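Local coordinates for protein spectinomycin phosphotransferase (Legionella pneumophila, PDB 3I1A) that probably phosphorylates the antibiotic spectinomycin at the expense of a nucleotide, using a protein-kinase-like fold, and so acts as an antibiotic resistance factor, at residues 79-84 with 99-104. Residues are numbered along the deposited sequence; the frame is centred on the assembly and turned at random. Where two conformers were deposited one is given.
Sequences FPIHTL and AYPFIH
The Tyr100 ring carries Pro80 on one face: the proline lies alongside it, pointing the same way, with CB over the ring and Pro80 CG 3.5 Å from Tyr100 CE2. Phe79 O comes in obliquely, 3.7 Å from Tyr100 CD2. With chi1 at -63°, Tyr100 CG stands anti to its own carbonyl carbon, which brings the ring back along the proline although Tyr100 CB sets off away from 79-84. Next along the loop, Ile81 N donates a short, fairly straight bond (2.6 Å, 163°) to Ala99 O, approaching 28° off the carbonyl plane. A water extends this pairing, accepting from Ala99 N and probably donating to Ile81 O, 2.8 Å from each. Away from the water, the Ile81 side chain reaches Pro101, with Ile81 CD1 3.6 Å from Pro101 CD. On the strand's other side, Tyr100 pairs through its backbone with Phe50 of strand 48-55. The loop after helix 61-71 is thus tied to the end of strand 95-101 by one direct backbone bond and a water, the remainder being apolar contact by Pro80 and Ile81, just where the kinase-like N-terminal lobe passes into the hinge and leads to Pro101 and Ile103, which bind ADP and AMP.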
# COMPACT_ATOMS: atom_id res chain seq x y z
N PHE A 79 10.88 5.21 -11.02
CA PHE A 79 12.10 4.46 -10.76
C PHE A 79 13.21 5.31 -10.17
O PHE A 79 13.28 6.52 -10.39
CB PHE A 79 12.68 3.85 -12.04
CG PHE A 79 11.80 2.83 -12.69
CD1 PHE A 79 11.04 3.15 -13.82
CD2 PHE A 79 11.73 1.54 -12.18
CE1 PHE A 79 10.21 2.19 -14.44
CE2 PHE A 79 10.91 0.58 -12.78
CZ PHE A 79 10.15 0.91 -13.92
N PRO A 80 14.11 4.66 -9.41
CA PRO A 80 15.23 5.37 -8.80
C PRO A 80 16.13 5.86 -9.92
O PRO A 80 16.09 5.32 -11.04
CB PRO A 80 15.97 4.29 -8.02
CG PRO A 80 14.90 3.34 -7.63
CD PRO A 80 13.98 3.30 -8.86
N ILE A 81 16.92 6.89 -9.62
CA ILE A 81 17.90 7.40 -10.58
C ILE A 81 18.99 6.31 -10.59
O ILE A 81 19.34 5.78 -9.54
CB ILE A 81 18.51 8.73 -10.07
CG1 ILE A 81 17.44 9.82 -9.98
CG2 ILE A 81 19.66 9.17 -10.99
CD1 ILE A 81 16.74 10.09 -11.29
N HIS A 82 19.52 5.96 -11.76
CA HIS A 82 20.56 4.95 -11.85
C HIS A 82 21.90 5.46 -11.33
O HIS A 82 22.23 6.64 -11.54
CB HIS A 82 20.81 4.56 -13.31
CG HIS A 82 19.71 3.78 -13.94
ND1 HIS A 82 18.39 3.90 -13.56
CD2 HIS A 82 19.72 2.92 -14.98
CE1 HIS A 82 17.64 3.16 -14.35
NE2 HIS A 82 18.42 2.55 -15.22
N THR A 83 22.67 4.59 -10.69
CA THR A 83 24.00 4.96 -10.23
C THR A 83 24.86 4.93 -11.50
O THR A 83 24.37 4.51 -12.54
CB THR A 83 24.59 3.96 -9.25
OG1 THR A 83 24.90 2.73 -9.94
CG2 THR A 83 23.61 3.70 -8.11
N LEU A 84 26.11 5.37 -11.41
CA LEU A 84 26.97 5.37 -12.59
C LEU A 84 27.22 3.95 -13.10
O LEU A 84 27.50 3.77 -14.29
CB LEU A 84 28.29 6.09 -12.30
CG LEU A 84 28.13 7.61 -12.16
CD1 LEU A 84 29.45 8.25 -11.71
CD2 LEU A 84 27.65 8.20 -13.49
N ALA A 99 18.30 6.99 -4.78
CA ALA A 99 18.02 8.34 -5.23
C ALA A 99 16.87 8.40 -6.24
O ALA A 99 16.78 7.55 -7.13
CB ALA A 99 19.29 8.94 -5.84
N TYR A 100 15.99 9.38 -6.05
CA TYR A 100 14.84 9.61 -6.94
C TYR A 100 14.70 11.07 -7.32
O TYR A 100 15.15 11.97 -6.60
CB TYR A 100 13.51 9.24 -6.27
CG TYR A 100 13.32 7.81 -5.89
CD1 TYR A 100 13.68 7.36 -4.63
CD2 TYR A 100 12.75 6.90 -6.79
CE1 TYR A 100 13.46 6.03 -4.25
CE2 TYR A 100 12.54 5.57 -6.43
CZ TYR A 100 12.89 5.15 -5.16
OH TYR A 100 12.66 3.84 -4.78
N PRO A 101 14.06 11.32 -8.46
CA PRO A 101 13.87 12.72 -8.84
C PRO A 101 12.80 13.20 -7.84
O PRO A 101 11.93 12.41 -7.46
CB PRO A 101 13.35 12.61 -10.28
CG PRO A 101 12.61 11.29 -10.28
CD PRO A 101 13.57 10.40 -9.51
N PHE A 102 12.90 14.44 -7.37
CA PHE A 102 11.92 14.97 -6.41
C PHE A 102 10.69 15.43 -7.19
O PHE A 102 10.64 16.55 -7.71
CB PHE A 102 12.53 16.15 -5.63
CG PHE A 102 11.86 16.41 -4.31
CD1 PHE A 102 12.26 17.48 -3.52
CD2 PHE A 102 10.83 15.59 -3.86
CE1 PHE A 102 11.64 17.74 -2.29
CE2 PHE A 102 10.20 15.84 -2.63
CZ PHE A 102 10.61 16.92 -1.85
N ILE A 103 9.69 14.56 -7.26
CA ILE A 103 8.46 14.84 -8.01
C ILE A 103 7.20 15.02 -7.19
O ILE A 103 7.02 14.38 -6.15
CB ILE A 103 8.20 13.71 -9.04
CG1 ILE A 103 9.32 13.67 -10.08
CG2 ILE A 103 6.84 13.91 -9.71
CD1 ILE A 103 9.48 14.95 -10.88
N HIS A 104 6.32 15.90 -7.66
CA HIS A 104 5.06 16.11 -6.99
C HIS A 104 4.07 15.70 -8.04
O HIS A 104 4.16 16.12 -9.19
CB HIS A 104 4.74 17.56 -6.64
CG HIS A 104 3.30 17.75 -6.26
ND1 HIS A 104 2.74 17.16 -5.15
CD2 HIS A 104 2.27 18.31 -6.94
CE1 HIS A 104 1.43 17.34 -5.15
NE2 HIS A 104 1.12 18.04 -6.23
O HOH W 1 19.22 5.22 -6.79